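Local atomic coordinates of type VI secretion system component (Escherichia coli O6, PDB entry 2P5Z), a protein that is a component of the type VI secretion system that resembles phage T4 tail proteins gp27 and gp5 and probably forms part of its puncturing device. Residues Y306-A311 against Y371-A376; K341-T346 against F362-Y367; G35-S40 against L322-E327. One frame throughout, in Å; residues are numbered along the deposited sequence.

Contact 1: residues Y306-A311 against Y371-A376; sequences YLNEQA and YGYRPA
Leu307 lies against the flat side of Tyr371, with its CB almost over the middle of the ring. The distance from that CB to the ring centroid is 3.8 Å, only 13° off the normal, a CH-pi contact. CD2 of the same leucine reaches the CG and CD1 side of the ring, giving the broad aromatic surface a purely aliphatic partner. Tyr371 presents this face because its CG sits between the backbone N and the carbonyl carbon (chi1 78°), folding the ring back over the end of the helix. Asn308 approaches the same ring at its edge: ND2 lies in the ring plane, 3.6 Å from Tyr371 CD2, with amide and ring planes 77° apart. The amide bridges two backbone groups, a task suited to asparagine with its donor and acceptor side by side. Asn308 ND2 donates to Gly372 O at 2.7 Å, in the plane of its own amide, whereas Arg374 N reaches Asn308 OD1 at 3.1 Å from above the carbonyl plane, off the lone pairs. ND2 also donates to Glu304 O within the helix, so two acceptors hold the nitrogen and three bonds fix the amide's rotation. A water lies 2.6 Å from Leu307 O and 3.2 Å from Tyr371 OH, linking the phenol to the helix end. The contact thus ties the last turn of helix 298-308 to the loop that follows strand 359-366. Glu304, one turn earlier, forms a salt bridge with Arg374, whose guanidinium group also meets the carbonyls of Gly183 and Asp203, while Tyr373 meets Trp185 edge-to-face.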
loop_
_atom_site.group_PDB
_atom_site.type_symbol
_atom_site.label_atom_id
_atom_site.label_comp_id
_atom_site.label_asym_id
_atom_site.label_seq_id
_atom_site.Cartn_x
_atom_site.Cartn_y
_atom_site.Cartn_z
ATOM N N TYR A 306 13.852 -13.469 12.728
ATOM C CA TYR A 306 14.537 -12.200 13.032
ATOM C C TYR A 306 16.003 -12.257 12.630
ATOM O O TYR A 306 16.523 -11.307 12.043
ATOM C CB TYR A 306 14.408 -11.809 14.509
ATOM C CG TYR A 306 13.095 -11.136 14.851
ATOM C CD1 TYR A 306 12.477 -10.264 13.947
ATOM C CD2 TYR A 306 12.474 -11.355 16.086
ATOM C CE1 TYR A 306 11.267 -9.639 14.258
ATOM C CE2 TYR A 306 11.270 -10.733 16.407
ATOM C CZ TYR A 306 10.674 -9.878 15.490
ATOM O OH TYR A 306 9.484 -9.259 15.804
ATOM N N LEU A 307 16.644 -13.385 12.928
ATOM C CA LEU A 307 18.015 -13.658 12.514
ATOM C C LEU A 307 18.154 -13.696 10.977
ATOM O O LEU A 307 19.157 -13.222 10.432
ATOM C CB LEU A 307 18.503 -14.963 13.146
ATOM C CG LEU A 307 19.321 -14.920 14.454
ATOM C CD1 LEU A 307 19.046 -13.707 15.345
ATOM C CD2 LEU A 307 19.162 -16.217 15.252
ATOM N N ASN A 308 17.135 -14.224 10.295
ATOM C CA ASN A 308 17.085 -14.237 8.837
ATOM C C ASN A 308 17.202 -12.846 8.216
ATOM O O ASN A 308 17.965 -12.648 7.277
ATOM C CB ASN A 308 15.815 -14.951 8.318
ATOM C CG ASN A 308 16.042 -16.446 8.056
ATOM O OD1 ASN A 308 16.049 -16.896 6.906
ATOM N ND2 ASN A 308 16.252 -17.216 9.128
ATOM N N GLU A 309 16.471 -11.878 8.749
ATOM C CA GLU A 309 16.465 -10.549 8.145
ATOM C C GLU A 309 17.494 -9.598 8.761
ATOM O O GLU A 309 17.566 -8.438 8.394
ATOM C CB GLU A 309 15.062 -9.951 8.199
ATOM C CG GLU A 309 14.447 -9.992 9.577
ATOM C CD GLU A 309 12.988 -9.569 9.593
ATOM O OE1 GLU A 309 12.650 -8.658 10.383
ATOM O OE2 GLU A 309 12.180 -10.144 8.822
ATOM N N GLN A 310 18.293 -10.115 9.691
ATOM C CA GLN A 310 19.324 -9.347 10.377
ATOM C C GLN A 310 20.621 -9.310 9.567
ATOM O O GLN A 310 21.459 -8.437 9.768
ATOM C CB GLN A 310 19.628 -9.995 11.728
ATOM C CG GLN A 310 20.154 -9.037 12.784
ATOM C CD GLN A 310 20.733 -9.750 13.988
ATOM O OE1 GLN A 310 20.883 -9.155 15.057
ATOM N NE2 GLN A 310 21.071 -11.027 13.823
ATOM N N ALA A 311 20.795 -10.282 8.676
ATOM C CA ALA A 311 22.031 -10.405 7.924
ATOM C C ALA A 311 21.767 -10.794 6.481
ATOM O O ALA A 311 21.599 -11.972 6.185
ATOM C CB ALA A 311 22.934 -11.423 8.573
ATOM N N TYR A 371 20.524 -21.529 13.732
ATOM C CA TYR A 371 19.266 -21.159 13.062
ATOM C C TYR A 371 19.232 -21.606 11.608
ATOM O O TYR A 371 20.258 -21.993 11.061
ATOM C CB TYR A 371 18.930 -19.669 13.186
ATOM C CG TYR A 371 19.668 -18.710 12.290
ATOM C CD1 TYR A 371 20.979 -18.342 12.567
ATOM C CD2 TYR A 371 19.035 -18.112 11.206
ATOM C CE1 TYR A 371 21.654 -17.440 11.773
ATOM C CE2 TYR A 371 19.704 -17.203 10.404
ATOM C CZ TYR A 371 21.017 -16.873 10.695
ATOM O OH TYR A 371 21.707 -15.969 9.915
ATOM N N GLY A 372 18.045 -21.562 10.998
ATOM C CA GLY A 372 17.848 -21.968 9.600
ATOM C C GLY A 372 17.053 -20.940 8.811
ATOM O O GLY A 372 16.694 -19.885 9.346
ATOM N N TYR A 373 16.788 -21.231 7.534
ATOM C CA TYR A 373 15.997 -20.316 6.708
ATOM C C TYR A 373 14.544 -20.342 7.160
ATOM O O TYR A 373 14.030 -21.400 7.513
ATOM C CB TYR A 373 16.096 -20.640 5.203
ATOM C CG TYR A 373 15.136 -19.810 4.368
ATOM C CD1 TYR A 373 15.404 -18.476 4.069
ATOM C CD2 TYR A 373 13.929 -20.347 3.926
ATOM C CE1 TYR A 373 14.494 -17.712 3.329
ATOM C CE2 TYR A 373 13.029 -19.598 3.205
ATOM C CZ TYR A 373 13.309 -18.290 2.906
ATOM O OH TYR A 373 12.375 -17.585 2.179
ATOM N N ARG A 374 13.906 -19.172 7.162
ATOM C CA ARG A 374 12.499 -19.020 7.495
ATOM C C ARG A 374 11.930 -17.933 6.590
ATOM O O ARG A 374 12.526 -16.864 6.471
ATOM C CB ARG A 374 12.309 -18.576 8.959
ATOM C CG ARG A 374 12.825 -19.522 10.041
ATOM C CD ARG A 374 12.086 -20.861 10.095
ATOM N NE ARG A 374 12.906 -21.861 10.777
ATOM C CZ ARG A 374 12.819 -23.172 10.577
ATOM N NH1 ARG A 374 11.944 -23.673 9.689
ATOM N NH2 ARG A 374 13.626 -23.992 11.253
ATOM N N PRO A 375 10.774 -18.186 5.956
ATOM C CA PRO A 375 10.168 -17.204 5.065
ATOM C C PRO A 375 9.495 -16.079 5.817
ATOM O O PRO A 375 9.250 -16.194 7.016
ATOM C CB PRO A 375 9.101 -18.015 4.307
ATOM C CG PRO A 375 9.309 -19.433 4.695
ATOM C CD PRO A 375 9.997 -19.432 6.003
ATOM N N ALA A 376 9.195 -15.001 5.105
ATOM C CA ALA A 376 8.425 -13.916 5.665
ATOM C C ALA A 376 7.015 -14.393 6.047
ATOM O O ALA A 376 6.383 -15.196 5.350
ATOM C CB ALA A 376 8.360 -12.725 4.681
HETATM O O HOH W 1 20.433 -13.607 8.226
#

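Contact 2: residues K341-T346 against F362-Y367; sequences KGVLIT and FTAIPY
The ring of Phe362 receives the CD1 methyl of Ile345 obliquely, with 3.7 Å from that CD1 to Phe362 CD1, and has the methyl of Ala364 in plane at its edge. Ala364, with only a methyl, lets Ile345 CD1 approach, and the isoleucine chain crosses the phenylalanine at about a right angle; Val230 and Leu233 of strand 230-237 and Leu322 also pack on this ring. The other aromatic residue, Tyr367, touches through its base: CB is 3.4 Å from Gly342 O, and with CG anti to the backbone N (chi1 -163°) the ring is carried off toward Glu327. Between these ends the segments pair as the two arms of an antiparallel beta hairpin, strands 343-353 and 359-366, the axes of the short segments passing 4.5 Å apart with directions 138° apart. Leu344 and Ile365 are a hydrogen-bonded pair: Leu344 N donates to Ile365 O at 2.7 Å, nearly along the C=O axis, and Ile365 N returns the bond to Leu344 O. Their branched side chains share one side of the sheet, where Tyr208 covers Leu344. Ile345 and Ala364, a non-hydrogen-bonded pair, turn to the other side, and there Val343 CG2 comes 4.0 Å from Ala364 CB. At one end Gly342, leaving helix 337-341 with positive phi, accepts a bond from Tyr367 N at 2.9 Å; a CB there would collide with the carbonyl of Lys341, so glycine is needed. Toward the other end, the side chains of Thr346 and Thr363 cross at about a right angle and their OG1 atoms hydrogen-bond at 3.0 Å, while Thr346 CG2 turns to Ile365 CG2, 4.0 Å away.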
loop_
_atom_site.group_PDB
_atom_site.type_symbol
_atom_site.label_atom_id
_atom_site.label_comp_id
_atom_site.label_asym_id
_atom_site.label_seq_id
_atom_site.Cartn_x
_atom_site.Cartn_y
_atom_site.Cartn_z
ATOM N N LYS A 341 32.802 -19.202 5.101
ATOM C CA LYS A 341 32.107 -20.177 5.968
ATOM C C LYS A 341 31.086 -21.016 5.202
ATOM O O LYS A 341 30.938 -22.207 5.459
ATOM C CB LYS A 341 31.363 -19.488 7.118
ATOM C CG LYS A 341 32.151 -18.485 7.938
ATOM C CD LYS A 341 33.157 -19.126 8.869
ATOM C CE LYS A 341 33.908 -18.055 9.636
ATOM N NZ LYS A 341 34.894 -18.667 10.563
ATOM N N GLY A 342 30.381 -20.387 4.268
ATOM C CA GLY A 342 29.277 -21.039 3.563
ATOM C C GLY A 342 28.015 -20.199 3.660
ATOM O O GLY A 342 27.671 -19.690 4.729
ATOM N N VAL A 343 27.342 -19.999 2.536
ATOM C CA VAL A 343 26.126 -19.193 2.529
ATOM C C VAL A 343 25.000 -19.939 1.849
ATOM O O VAL A 343 25.237 -20.750 0.955
ATOM C CB VAL A 343 26.321 -17.788 1.869
ATOM C CG1 VAL A 343 27.542 -17.081 2.435
ATOM C CG2 VAL A 343 26.412 -17.866 0.336
ATOM N N LEU A 344 23.775 -19.686 2.295
ATOM C CA LEU A 344 22.611 -20.349 1.721
ATOM C C LEU A 344 21.928 -19.355 0.828
ATOM O O LEU A 344 21.544 -18.286 1.286
ATOM C CB LEU A 344 21.653 -20.805 2.819
ATOM C CG LEU A 344 20.372 -21.610 2.518
ATOM C CD1 LEU A 344 19.143 -20.720 2.333
ATOM C CD2 LEU A 344 20.529 -22.607 1.353
ATOM N N ILE A 345 21.771 -19.718 -0.438
ATOM C CA ILE A 345 21.131 -18.851 -1.407
ATOM C C ILE A 345 19.635 -18.845 -1.180
ATOM O O ILE A 345 18.994 -19.893 -1.258
ATOM C CB ILE A 345 21.371 -19.335 -2.844
ATOM C CG1 ILE A 345 22.867 -19.588 -3.100
ATOM C CG2 ILE A 345 20.731 -18.362 -3.854
ATOM C CD1 ILE A 345 23.763 -18.345 -3.029
ATOM N N THR A 346 19.098 -17.659 -0.905
ATOM C CA THR A 346 17.672 -17.479 -0.713
ATOM C C THR A 346 16.982 -16.957 -1.961
ATOM O O THR A 346 15.775 -17.118 -2.099
ATOM C CB THR A 346 17.366 -16.512 0.439
ATOM O OG1 THR A 346 17.884 -15.210 0.130
ATOM C CG2 THR A 346 17.994 -17.014 1.733
ATOM N N PHE A 362 22.555 -12.511 -6.578
ATOM C CA PHE A 362 21.907 -13.355 -5.589
ATOM C C PHE A 362 21.755 -12.708 -4.218
ATOM O O PHE A 362 22.586 -11.915 -3.827
ATOM C CB PHE A 362 22.602 -14.711 -5.470
ATOM C CG PHE A 362 23.993 -14.662 -4.888
ATOM C CD1 PHE A 362 24.205 -14.751 -3.511
ATOM C CD2 PHE A 362 25.109 -14.591 -5.726
ATOM C CE1 PHE A 362 25.496 -14.736 -2.975
ATOM C CE2 PHE A 362 26.403 -14.587 -5.198
ATOM C CZ PHE A 362 26.596 -14.654 -3.823
ATOM N N THR A 363 20.701 -13.052 -3.485
ATOM C CA THR A 363 20.633 -12.721 -2.054
ATOM C C THR A 363 20.913 -14.020 -1.323
ATOM O O THR A 363 20.776 -15.092 -1.913
ATOM C CB THR A 363 19.275 -12.120 -1.610
ATOM O OG1 THR A 363 18.232 -13.068 -1.870
ATOM C CG2 THR A 363 18.966 -10.850 -2.372
ATOM N N ALA A 364 21.325 -13.930 -0.062
ATOM C CA ALA A 364 21.743 -15.112 0.686
ATOM C C ALA A 364 21.773 -14.867 2.196
ATOM O O ALA A 364 21.672 -13.725 2.664
ATOM C CB ALA A 364 23.122 -15.582 0.209
ATOM N N ILE A 365 21.902 -15.943 2.964
ATOM C CA ILE A 365 22.049 -15.818 4.416
ATOM C C ILE A 365 23.202 -16.740 4.800
ATOM O O ILE A 365 23.473 -17.699 4.076
ATOM C CB ILE A 365 20.718 -16.176 5.239
ATOM C CG1 ILE A 365 20.313 -17.650 5.072
ATOM C CG2 ILE A 365 19.555 -15.204 4.931
ATOM C CD1 ILE A 365 19.397 -18.159 6.163
ATOM N N PRO A 366 23.908 -16.436 5.907
ATOM C CA PRO A 366 24.999 -17.306 6.341
ATOM C C PRO A 366 24.501 -18.683 6.720
ATOM O O PRO A 366 23.361 -18.811 7.170
ATOM C CB PRO A 366 25.508 -16.631 7.615
ATOM C CG PRO A 366 25.014 -15.236 7.563
ATOM C CD PRO A 366 23.753 -15.257 6.787
ATOM N N TYR A 367 25.338 -19.702 6.524
ATOM C CA TYR A 367 25.114 -20.990 7.154
ATOM C C TYR A 367 25.327 -20.814 8.658
ATOM O O TYR A 367 26.190 -20.046 9.095
ATOM C CB TYR A 367 26.079 -22.038 6.613
ATOM C CG TYR A 367 25.660 -23.460 6.905
ATOM C CD1 TYR A 367 24.806 -24.129 6.039
ATOM C CD2 TYR A 367 26.124 -24.143 8.040
ATOM C CE1 TYR A 367 24.408 -25.436 6.283
ATOM C CE2 TYR A 367 25.728 -25.460 8.300
ATOM C CZ TYR A 367 24.861 -26.099 7.409
ATOM O OH TYR A 367 24.431 -27.401 7.610
#

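Contact 3: residues G35-S40 against L322-E327; sequences GREQLS and LMPGLE
Pro324 presses its ring between Glu37 and Leu39, and it carries the largest share of the buried area. Pro324 CG sits 3.7 Å from Glu37 CB and also reaches the glutamate's backbone, their side chains crossing at about a right angle. One atom farther round the ring, Pro324 CB is 3.9 Å from Leu39 CD2; here leucine and proline run past each other in opposite directions. Leu39 points CG away from its carbonyl carbon (chi1 -68°), which swings CD2 in toward the turn until it lies 3.8 Å from Gly325 N. The compact proline suits this place twice over: it offers a rigid apolar wedge, and its restricted phi matches the second position of the type II beta turn from Met323 to Leu326. Gly325 takes the third position with positive phi, where a CB would collide with the carbonyl O of Pro324 and approach Leu39 CD2; the closing bond from Leu326 N to Met323 O is weak, at 3.3 Å.

Away from the proline the contact thins out. Gln38, exposed, has its CB pointing away from the turn and contributes little more than its backbone N, near Pro324 CG. Met323 touches only through CG, 3.7 Å from Glu37 OE1, and its bent chain then leads off. The carboxylate of Glu37 has polar partners elsewhere, OE2 bonding to Tyr45 OH and forming a salt bridge with Arg85, while OE1 rests against Pro324 CD and Met323 CG. Strand 343-353 brings the two segments together, pairing antiparallel with strands 29-38 and 326-330. Its Val348 packs on both Glu37 and Pro324, and its Leu344 on Leu39, which strand 185-191 covers through Trp185 and Arg187.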
loop_
_atom_site.group_PDB
_atom_site.type_symbol
_atom_site.label_atom_id
_atom_site.label_comp_id
_atom_site.label_asym_id
_atom_site.label_seq_id
_atom_site.Cartn_x
_atom_site.Cartn_y
_atom_site.Cartn_z
ATOM N N GLY A 35 14.619 -13.218 -15.229
ATOM C CA GLY A 35 14.069 -14.227 -14.325
ATOM C C GLY A 35 14.219 -13.894 -12.839
ATOM O O GLY A 35 15.139 -13.186 -12.448
ATOM N N ARG A 36 13.296 -14.398 -12.014
ATOM C CA ARG A 36 13.337 -14.239 -10.550
ATOM C C ARG A 36 12.991 -15.571 -9.890
ATOM O O ARG A 36 11.989 -16.194 -10.208
ATOM C CB ARG A 36 12.384 -13.129 -10.084
ATOM C CG ARG A 36 12.890 -11.691 -10.385
ATOM C CD ARG A 36 11.851 -10.770 -11.113
ATOM N NE ARG A 36 11.212 -11.410 -12.280
ATOM C CZ ARG A 36 10.561 -10.763 -13.249
ATOM N NH1 ARG A 36 10.005 -11.437 -14.251
ATOM N NH2 ARG A 36 10.461 -9.443 -13.216
ATOM N N GLU A 37 13.874 -16.033 -9.023
ATOM C CA GLU A 37 13.669 -17.215 -8.244
ATOM C C GLU A 37 13.970 -16.827 -6.809
ATOM O O GLU A 37 14.859 -16.026 -6.542
ATOM C CB GLU A 37 14.615 -18.338 -8.670
ATOM C CG GLU A 37 14.438 -18.789 -10.114
ATOM C CD GLU A 37 15.531 -19.739 -10.611
ATOM O OE1 GLU A 37 15.777 -20.789 -9.964
ATOM O OE2 GLU A 37 16.127 -19.441 -11.670
ATOM N N GLN A 38 13.223 -17.415 -5.889
ATOM C CA GLN A 38 13.340 -17.140 -4.474
ATOM C C GLN A 38 12.661 -18.270 -3.728
ATOM O O GLN A 38 11.638 -18.781 -4.173
ATOM C CB GLN A 38 12.653 -15.821 -4.165
ATOM C CG GLN A 38 12.904 -15.257 -2.792
ATOM C CD GLN A 38 12.040 -14.043 -2.571
ATOM O OE1 GLN A 38 11.459 -13.511 -3.518
ATOM N NE2 GLN A 38 11.917 -13.614 -1.324
ATOM N N LEU A 39 13.261 -18.673 -2.615
ATOM C CA LEU A 39 12.676 -19.630 -1.689
ATOM C C LEU A 39 11.270 -19.233 -1.248
ATOM O O LEU A 39 10.993 -18.047 -1.052
ATOM C CB LEU A 39 13.555 -19.724 -0.461
ATOM C CG LEU A 39 14.915 -20.366 -0.699
ATOM C CD1 LEU A 39 15.676 -20.414 0.614
ATOM C CD2 LEU A 39 14.736 -21.769 -1.275
ATOM N N SER A 40 10.395 -20.240 -1.127
ATOM C CA SER A 40 9.010 -20.086 -0.661
ATOM C C SER A 40 8.155 -19.184 -1.480
ATOM O O SER A 40 7.204 -18.607 -0.956
ATOM C CB SER A 40 8.910 -19.622 0.799
ATOM O OG SER A 40 9.312 -20.680 1.641
ATOM N N LEU A 322 23.883 -21.978 -9.943
ATOM C CA LEU A 322 23.522 -21.228 -8.737
ATOM C C LEU A 322 22.019 -20.937 -8.650
ATOM O O LEU A 322 21.416 -20.375 -9.571
ATOM C CB LEU A 322 24.330 -19.932 -8.641
ATOM C CG LEU A 322 24.729 -19.529 -7.219
ATOM C CD1 LEU A 322 25.936 -20.325 -6.779
ATOM C CD2 LEU A 322 25.043 -18.056 -7.117
ATOM N N MET A 323 21.431 -21.321 -7.523
ATOM C CA MET A 323 19.990 -21.467 -7.405
ATOM C C MET A 323 19.616 -21.278 -5.946
ATOM O O MET A 323 20.430 -21.563 -5.073
ATOM C CB MET A 323 19.642 -22.895 -7.794
ATOM C CG MET A 323 18.458 -23.046 -8.698
ATOM S SD MET A 323 18.077 -24.796 -8.896
ATOM C CE MET A 323 19.702 -25.540 -9.045
ATOM N N PRO A 324 18.387 -20.805 -5.674
ATOM C CA PRO A 324 17.843 -20.867 -4.326
ATOM C C PRO A 324 17.774 -22.296 -3.774
ATOM O O PRO A 324 17.324 -23.220 -4.462
ATOM C CB PRO A 324 16.433 -20.311 -4.504
ATOM C CG PRO A 324 16.535 -19.420 -5.658
ATOM C CD PRO A 324 17.447 -20.141 -6.593
ATOM N N GLY A 325 18.233 -22.463 -2.540
ATOM C CA GLY A 325 18.278 -23.772 -1.914
ATOM C C GLY A 325 19.690 -24.301 -1.801
ATOM O O GLY A 325 19.982 -25.123 -0.930
ATOM N N LEU A 326 20.565 -23.844 -2.691
ATOM C CA LEU A 326 21.966 -24.265 -2.674
ATOM C C LEU A 326 22.758 -23.625 -1.551
ATOM O O LEU A 326 22.669 -22.420 -1.335
ATOM C CB LEU A 326 22.646 -23.932 -4.000
ATOM C CG LEU A 326 22.818 -25.066 -5.011
ATOM C CD1 LEU A 326 21.483 -25.466 -5.636
ATOM C CD2 LEU A 326 23.793 -24.637 -6.083
ATOM N N GLU A 327 23.516 -24.445 -0.828
ATOM C CA GLU A 327 24.546 -23.944 0.075
ATOM C C GLU A 327 25.851 -23.904 -0.693
ATOM O O GLU A 327 26.337 -24.936 -1.152
ATOM C CB GLU A 327 24.705 -24.842 1.302
ATOM C CG GLU A 327 25.619 -24.260 2.399
ATOM C CD GLU A 327 26.971 -24.992 2.561
ATOM O OE1 GLU A 327 27.351 -25.264 3.726
ATOM O OE2 GLU A 327 27.658 -25.289 1.551
#

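In the fold
Strand 343-353 connects contacts 2 and 3, whose centres are 10 Å apart: Ile345 N and O both lie 3.0 Å from backbone atoms of the turn, Leu326 O and Gly325 N respectively, probable hydrogen bonds that continue the pairing. Contact 1 stands 11 Å from contact 2 and borders it through Asn308 OD1, 3.7 Å from Ile365 CD1, and through Tyr373, which packs on Thr346. Although 15 Å from contact 3 between centres, contact 1 also meets it where Pro375 and Tyr373 approach Ser40 and Leu39. Along the chain, contacts 1 and 3 interlock, whereas the hairpin of contact 2 falls between the segments of contact 1.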